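Proximal thread matrix protein 1 (Mytilus galloprovincialis, PDB 4CN9) probably binds collagen in the matrix of the proximal mussel byssus thread, through two von Willebrand factor type A domains that include a zinc-occupied MIDAS motif. Local coordinates at residues V300-K308 and I333-N344. Numbering follows the deposited sequence.
Sequences VTFADRATK and IGQTAIGDGLEN. With SO4 (sulfate ion), chain G.
F302 lays its ring over the first turn of helix 338-344: I338 CA stands 4.1 Å from the ring centroid and 12° off the normal, which defines a CH-pi contact over the face. With chi1 at 56°, F302 CG falls between its backbone N and carbonyl carbon, and the ring runs side by side with I338, CE1 lying 3.8 Å from I338 CG1. Were F302 an alanine, the start of the helix would probably be left with a gap and I338 without its aromatic cover.

Smaller residues continue this packing. A306 CB comes within 3.4 Å of D340 O, while V300 CG1 approaches G341 O; G341, with no side chain, lets its CA come within 4.2 Å of F302 CD2. N344 puts OD1 3.5 Å from both V300 CG2 and K308 CB.

Among polar contacts, one direct hydrogen bond joins the segments: A337 N, at the helix N-cap position, donates to A303 O over 2.7 Å, in the carbonyl plane though bent at hydrogen (132°). Waters extend the link, one accepting from both K308 N and N344 ND2, another from R305 NH1 while donating to Q335 OE1. Q335 OE1 also accepts a hydrogen bond from N374 ND2, and T336 OG1 is hydrogen-bonded to Q372 O.

The contact seats helix 338-349 on the antiparallel hairpin 295-302/306-310, the axis of 338-344 approaching those of 300-302 and 306-308 to 7.5 Å, at one edge of the alpha/beta sheet of the second von Willebrand factor type A domain; F302 also touches strands 253-260 and 362-369, and I338 packs on the latter.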
ATOM      1  N   VAL A 300      19.047   1.928 -12.900  1.00 15.02           N
ATOM      2  CA  VAL A 300      19.170   0.653 -13.605  1.00 13.86           C
ATOM      3  C   VAL A 300      18.380   0.804 -14.892  1.00 16.43           C
ATOM      4  O   VAL A 300      17.283   1.334 -14.878  1.00 18.02           O
ATOM      5  CB  VAL A 300      18.562  -0.500 -12.787  1.00 15.41           C
ATOM      6  CG1 VAL A 300      18.561  -1.812 -13.572  1.00 16.12           C
ATOM      7  CG2 VAL A 300      19.321  -0.685 -11.483  1.00 15.29           C
ATOM      8  N   THR A 301      18.944   0.372 -16.009  1.00 15.12           N
ATOM      9  CA  THR A 301      18.199   0.345 -17.249  1.00 16.27           C
ATOM     10  C   THR A 301      18.031  -1.088 -17.741  1.00 18.07           C
ATOM     11  O   THR A 301      18.809  -1.986 -17.366  1.00 16.71           O
ATOM     12  CB  THR A 301      18.873   1.192 -18.341  1.00 18.07           C
ATOM     13  OG1 THR A 301      20.201   0.727 -18.558  1.00 21.78           O
ATOM     14  CG2 THR A 301      18.922   2.645 -17.934  1.00 18.83           C
ATOM     15  N   PHE A 302      17.015  -1.298 -18.574  1.00 15.78           N
ATOM     16  CA  PHE A 302      16.766  -2.614 -19.151  1.00 14.42           C
ATOM     17  C   PHE A 302      16.401  -2.542 -20.627  1.00 16.84           C
ATOM     18  O   PHE A 302      15.757  -1.604 -21.075  1.00 14.40           O
ATOM     19  CB  PHE A 302      15.721  -3.400 -18.355  1.00 16.37           C
ATOM     20  CG  PHE A 302      14.407  -2.690 -18.181  1.00 17.32           C
ATOM     21  CD1 PHE A 302      13.401  -2.828 -19.127  1.00 17.24           C
ATOM     22  CD2 PHE A 302      14.165  -1.910 -17.059  1.00 14.79           C
ATOM     23  CE1 PHE A 302      12.188  -2.184 -18.973  1.00 17.59           C
ATOM     24  CE2 PHE A 302      12.953  -1.261 -16.890  1.00 14.83           C
ATOM     25  CZ  PHE A 302      11.966  -1.388 -17.848  1.00 17.26           C
ATOM     26  N   ALA A 303      16.900  -3.517 -21.379  1.00 16.37           N
ATOM     27  CA  ALA A 303      16.513  -3.714 -22.767  1.00 17.65           C
ATOM     28  C   ALA A 303      16.380  -5.221 -22.896  1.00 18.07           C
ATOM     29  O   ALA A 303      15.484  -5.791 -22.297  1.00 17.88           O
ATOM     30  CB  ALA A 303      17.539  -3.136 -23.711  1.00 19.13           C
ATOM     31  N   ASP A 304      17.260  -5.897 -23.621  1.00 16.34           N
ATOM     32  CA  ASP A 304      17.207  -7.365 -23.580  1.00 19.22           C
ATOM     33  C   ASP A 304      17.616  -7.893 -22.207  1.00 19.03           C
ATOM     34  O   ASP A 304      17.125  -8.927 -21.766  1.00 18.57           O
ATOM     35  CB  ASP A 304      18.077  -8.000 -24.662  1.00 24.93           C
ATOM     36  CG  ASP A 304      19.470  -7.464 -24.668  1.00 29.97           C
ATOM     37  OD1 ASP A 304      19.652  -6.237 -24.445  1.00 36.89           O
ATOM     38  OD2 ASP A 304      20.392  -8.284 -24.871  1.00 38.01           O
ATOM     39  N   ARG A 305      18.525  -7.184 -21.539  1.00 17.78           N
ATOM     40  CA  ARG A 305      18.967  -7.564 -20.193  1.00 15.80           C
ATOM     41  C   ARG A 305      19.014  -6.296 -19.360  1.00 19.28           C
ATOM     42  O   ARG A 305      18.478  -5.281 -19.796  1.00 19.33           O
ATOM     43  CB  ARG A 305      20.342  -8.247 -20.249  1.00 17.11           C
ATOM     44  CG  ARG A 305      20.343  -9.606 -20.977  1.00 19.71           C
ATOM     45  CD  ARG A 305      19.564 -10.664 -20.213  1.00 17.21           C
ATOM     46  NE  ARG A 305      19.603 -11.992 -20.862  1.00 23.12           N
ATOM     47  CZ  ARG A 305      18.683 -12.470 -21.707  1.00 21.43           C
ATOM     48  NH1 ARG A 305      17.633 -11.741 -22.058  1.00 19.69           N
ATOM     49  NH2 ARG A 305      18.818 -13.692 -22.212  1.00 26.56           N
ATOM     50  N   ALA A 306      19.625  -6.342 -18.176  1.00 18.08           N
ATOM     51  CA  ALA A 306      19.663  -5.161 -17.303  1.00 16.82           C
ATOM     52  C   ALA A 306      21.086  -4.733 -16.936  1.00 18.30           C
ATOM     53  O   ALA A 306      21.999  -5.556 -16.872  1.00 18.69           O
ATOM     54  CB  ALA A 306      18.828  -5.386 -16.054  1.00 18.10           C
ATOM     55  N   THR A 307      21.251  -3.430 -16.696  1.00 14.92           N
ATOM     56  CA  THR A 307      22.551  -2.840 -16.432  1.00 16.74           C
ATOM     57  C   THR A 307      22.428  -1.781 -15.359  1.00 15.37           C
ATOM     58  O   THR A 307      21.612  -0.865 -15.486  1.00 15.62           O
ATOM     59  CB  THR A 307      23.092  -2.183 -17.725  1.00 19.31           C
ATOM     60  OG1 THR A 307      23.154  -3.169 -18.747  1.00 21.63           O
ATOM     61  CG2 THR A 307      24.456  -1.567 -17.529  1.00 20.71           C
ATOM     62  N   LYS A 308      23.218  -1.914 -14.300  1.00 16.53           N
ATOM     63  CA  LYS A 308      23.341  -0.846 -13.293  1.00 17.21           C
ATOM     64  C   LYS A 308      24.189   0.276 -13.856  1.00 17.18           C
ATOM     65  O   LYS A 308      25.374   0.078 -14.173  1.00 18.01           O
ATOM     66  CB  LYS A 308      23.961  -1.359 -11.989  1.00 20.23           C
ATOM     67  CG  LYS A 308      24.080  -0.284 -10.895  1.00 21.80           C
ATOM     68  CD  LYS A 308      24.438  -0.858  -9.516  1.00 27.36           C
ATOM     69  CE  LYS A 308      25.915  -1.132  -9.356  1.00 34.91           C
ATOM     70  NZ  LYS A 308      26.288  -1.424  -7.930  1.00 33.22           N
ATOM     71  N   ILE A 333      18.787  -2.785 -29.113  1.00 28.18           N
ATOM     72  CA  ILE A 333      17.882  -3.930 -29.038  1.00 32.30           C
ATOM     73  C   ILE A 333      16.494  -3.472 -28.633  1.00 30.45           C
ATOM     74  O   ILE A 333      16.346  -2.649 -27.729  1.00 29.03           O
ATOM     75  CB  ILE A 333      18.349  -4.953 -27.979  1.00 31.31           C
ATOM     76  CG1 ILE A 333      19.847  -5.236 -28.127  1.00 39.65           C
ATOM     77  CG2 ILE A 333      17.522  -6.239 -28.066  1.00 29.50           C
ATOM     78  CD1 ILE A 333      20.222  -5.874 -29.439  1.00 39.06           C
ATOM     79  N   GLY A 334      15.480  -4.010 -29.296  1.00 26.72           N
ATOM     80  CA  GLY A 334      14.101  -3.702 -28.967  1.00 28.93           C
ATOM     81  C   GLY A 334      13.444  -4.817 -28.167  1.00 29.29           C
ATOM     82  O   GLY A 334      12.582  -5.534 -28.663  1.00 29.71           O
ATOM     83  N   GLN A 335      13.911  -4.984 -26.936  1.00 24.87           N
ATOM     84  CA  GLN A 335      13.300  -5.861 -25.956  1.00 23.39           C
ATOM     85  C   GLN A 335      13.202  -5.045 -24.679  1.00 23.13           C
ATOM     86  O   GLN A 335      13.881  -4.024 -24.541  1.00 20.01           O
ATOM     87  CB  GLN A 335      14.162  -7.097 -25.703  1.00 21.41           C
ATOM     88  CG  GLN A 335      14.106  -8.151 -26.780  1.00 30.68           C
ATOM     89  CD  GLN A 335      15.011  -9.319 -26.457  1.00 37.01           C
ATOM     90  OE1 GLN A 335      15.001  -9.842 -25.328  1.00 36.36           O
ATOM     91  NE2 GLN A 335      15.823  -9.723 -27.431  1.00 36.53           N
ATOM     92  N   THR A 336      12.366  -5.494 -23.748  1.00 21.69           N
ATOM     93  CA  THR A 336      12.212  -4.828 -22.457  1.00 19.40           C
ATOM     94  C   THR A 336      12.205  -5.869 -21.322  1.00 20.61           C
ATOM     95  O   THR A 336      11.182  -6.466 -21.008  1.00 22.78           O
ATOM     96  CB  THR A 336      10.911  -3.970 -22.390  1.00 23.24           C
ATOM     97  OG1 THR A 336       9.852  -4.625 -23.093  1.00 21.46           O
ATOM     98  CG2 THR A 336      11.125  -2.601 -23.021  1.00 26.76           C
ATOM     99  N   ALA A 337      13.353  -6.058 -20.697  1.00 17.24           N
ATOM    100  CA  ALA A 337      13.494  -7.025 -19.619  1.00 16.90           C
ATOM    101  C   ALA A 337      13.175  -6.382 -18.271  1.00 16.10           C
ATOM    102  O   ALA A 337      14.077  -6.096 -17.477  1.00 14.58           O
ATOM    103  CB  ALA A 337      14.901  -7.586 -19.616  1.00 17.53           C
ATOM    104  N   ILE A 338      11.888  -6.160 -18.028  1.00 15.26           N
ATOM    105  CA  ILE A 338      11.403  -5.554 -16.781  1.00 15.25           C
ATOM    106  C   ILE A 338      11.851  -6.403 -15.606  1.00 18.37           C
ATOM    107  O   ILE A 338      12.311  -5.874 -14.590  1.00 16.81           O
ATOM    108  CB  ILE A 338       9.865  -5.447 -16.788  1.00 17.52           C
ATOM    109  CG1 ILE A 338       9.388  -4.555 -17.934  1.00 19.58           C
ATOM    110  CG2 ILE A 338       9.332  -4.889 -15.490  1.00 18.62           C
ATOM    111  CD1 ILE A 338       7.908  -4.681 -18.211  1.00 20.04           C
ATOM    112  N   GLY A 339      11.735  -7.725 -15.747  1.00 16.20           N
ATOM    113  CA  GLY A 339      12.172  -8.632 -14.700  1.00 17.43           C
ATOM    114  C   GLY A 339      13.636  -8.500 -14.324  1.00 13.59           C
ATOM    115  O   GLY A 339      14.002  -8.493 -13.138  1.00 15.78           O
ATOM    116  N   ASP A 340      14.489  -8.410 -15.331  1.00 15.80           N
ATOM    117  CA  ASP A 340      15.932  -8.264 -15.099  1.00 16.65           C
ATOM    118  C   ASP A 340      16.250  -6.937 -14.402  1.00 16.33           C
ATOM    119  O   ASP A 340      17.106  -6.882 -13.509  1.00 16.77           O
ATOM    120  CB  ASP A 340      16.681  -8.335 -16.425  1.00 15.33           C
ATOM    121  CG  ASP A 340      16.745  -9.738 -16.988  1.00 23.60           C
ATOM    122  OD1 ASP A 340      15.677 -10.330 -17.274  1.00 23.28           O
ATOM    123  OD2 ASP A 340      17.881 -10.244 -17.144  1.00 28.37           O
ATOM    124  N   GLY A 341      15.567  -5.872 -14.819  1.00 15.74           N
ATOM    125  CA  GLY A 341      15.711  -4.564 -14.183  1.00 16.13           C
ATOM    126  C   GLY A 341      15.446  -4.611 -12.686  1.00 15.21           C
ATOM    127  O   GLY A 341      16.208  -4.077 -11.884  1.00 14.05           O
ATOM    128  N   LEU A 342      14.346  -5.249 -12.315  1.00 14.04           N
ATOM    129  CA  LEU A 342      13.977  -5.396 -10.910  1.00 16.65           C
ATOM    130  C   LEU A 342      14.969  -6.289 -10.145  1.00 17.48           C
ATOM    131  O   LEU A 342      15.351  -5.961  -9.016  1.00 16.11           O
ATOM    132  CB  LEU A 342      12.562  -5.956 -10.797  1.00 17.41           C
ATOM    133  CG  LEU A 342      11.432  -5.007 -11.219  1.00 20.50           C
ATOM    134  CD1 LEU A 342      10.127  -5.741 -11.318  1.00 17.52           C
ATOM    135  CD2 LEU A 342      11.308  -3.816 -10.261  1.00 20.51           C
ATOM    136  N   GLU A 343      15.370  -7.414 -10.749  1.00 15.91           N
ATOM    137  CA  GLU A 343      16.401  -8.282 -10.158  1.00 17.86           C
ATOM    138  C   GLU A 343      17.698  -7.506  -9.892  1.00 15.22           C
ATOM    139  O   GLU A 343      18.302  -7.604  -8.822  1.00 18.29           O
ATOM    140  CB  GLU A 343      16.703  -9.487 -11.069  1.00 17.71           C
ATOM    141  CG  GLU A 343      17.827 -10.396 -10.542  1.00 22.24           C
ATOM    142  CD  GLU A 343      18.659 -11.071 -11.654  1.00 34.08           C
ATOM    143  OE1 GLU A 343      18.831 -10.507 -12.768  1.00 38.98           O
ATOM    144  OE2 GLU A 343      19.155 -12.183 -11.408  1.00 29.90           O
ATOM    145  N   ASN A 344      18.128  -6.737 -10.883  1.00 14.68           N
ATOM    146  CA  ASN A 344      19.336  -5.957 -10.761  1.00 17.86           C
ATOM    147  C   ASN A 344      19.232  -4.944  -9.599  1.00 16.98           C
ATOM    148  O   ASN A 344      20.175  -4.788  -8.816  1.00 18.37           O
ATOM    149  CB  ASN A 344      19.645  -5.257 -12.092  1.00 19.40           C
ATOM    150  CG  ASN A 344      21.028  -4.638 -12.123  1.00 23.32           C
ATOM    151  OD1 ASN A 344      21.292  -3.635 -11.453  1.00 24.76           O
ATOM    152  ND2 ASN A 344      21.905  -5.206 -12.928  1.00 25.30           N
TER
HETATM  153  S   SO4 G1452      27.195   1.287  -5.047  1.00 37.43           S
HETATM  154  O1  SO4 G1452      27.340   0.823  -6.425  1.00 26.53           O
HETATM  155  O2  SO4 G1452      26.761   2.691  -5.036  1.00 26.52           O
HETATM  156  O3  SO4 G1452      28.471   1.193  -4.346  1.00 40.34           O
HETATM  157  O4  SO4 G1452      26.210   0.423  -4.404  1.00 38.84           O
HETATM  158  O   HOH W   1      15.739 -12.902 -24.390  1.00 40.14           O
HETATM  159  O   HOH W   2      23.169  -7.193 -15.088  1.00 19.24           O
HETATM  160  O   HOH W   3      20.503  -8.938 -16.863  1.00 21.83           O
HETATM  161  O   HOH W   4      24.611  -4.487 -13.967  1.00 19.66           O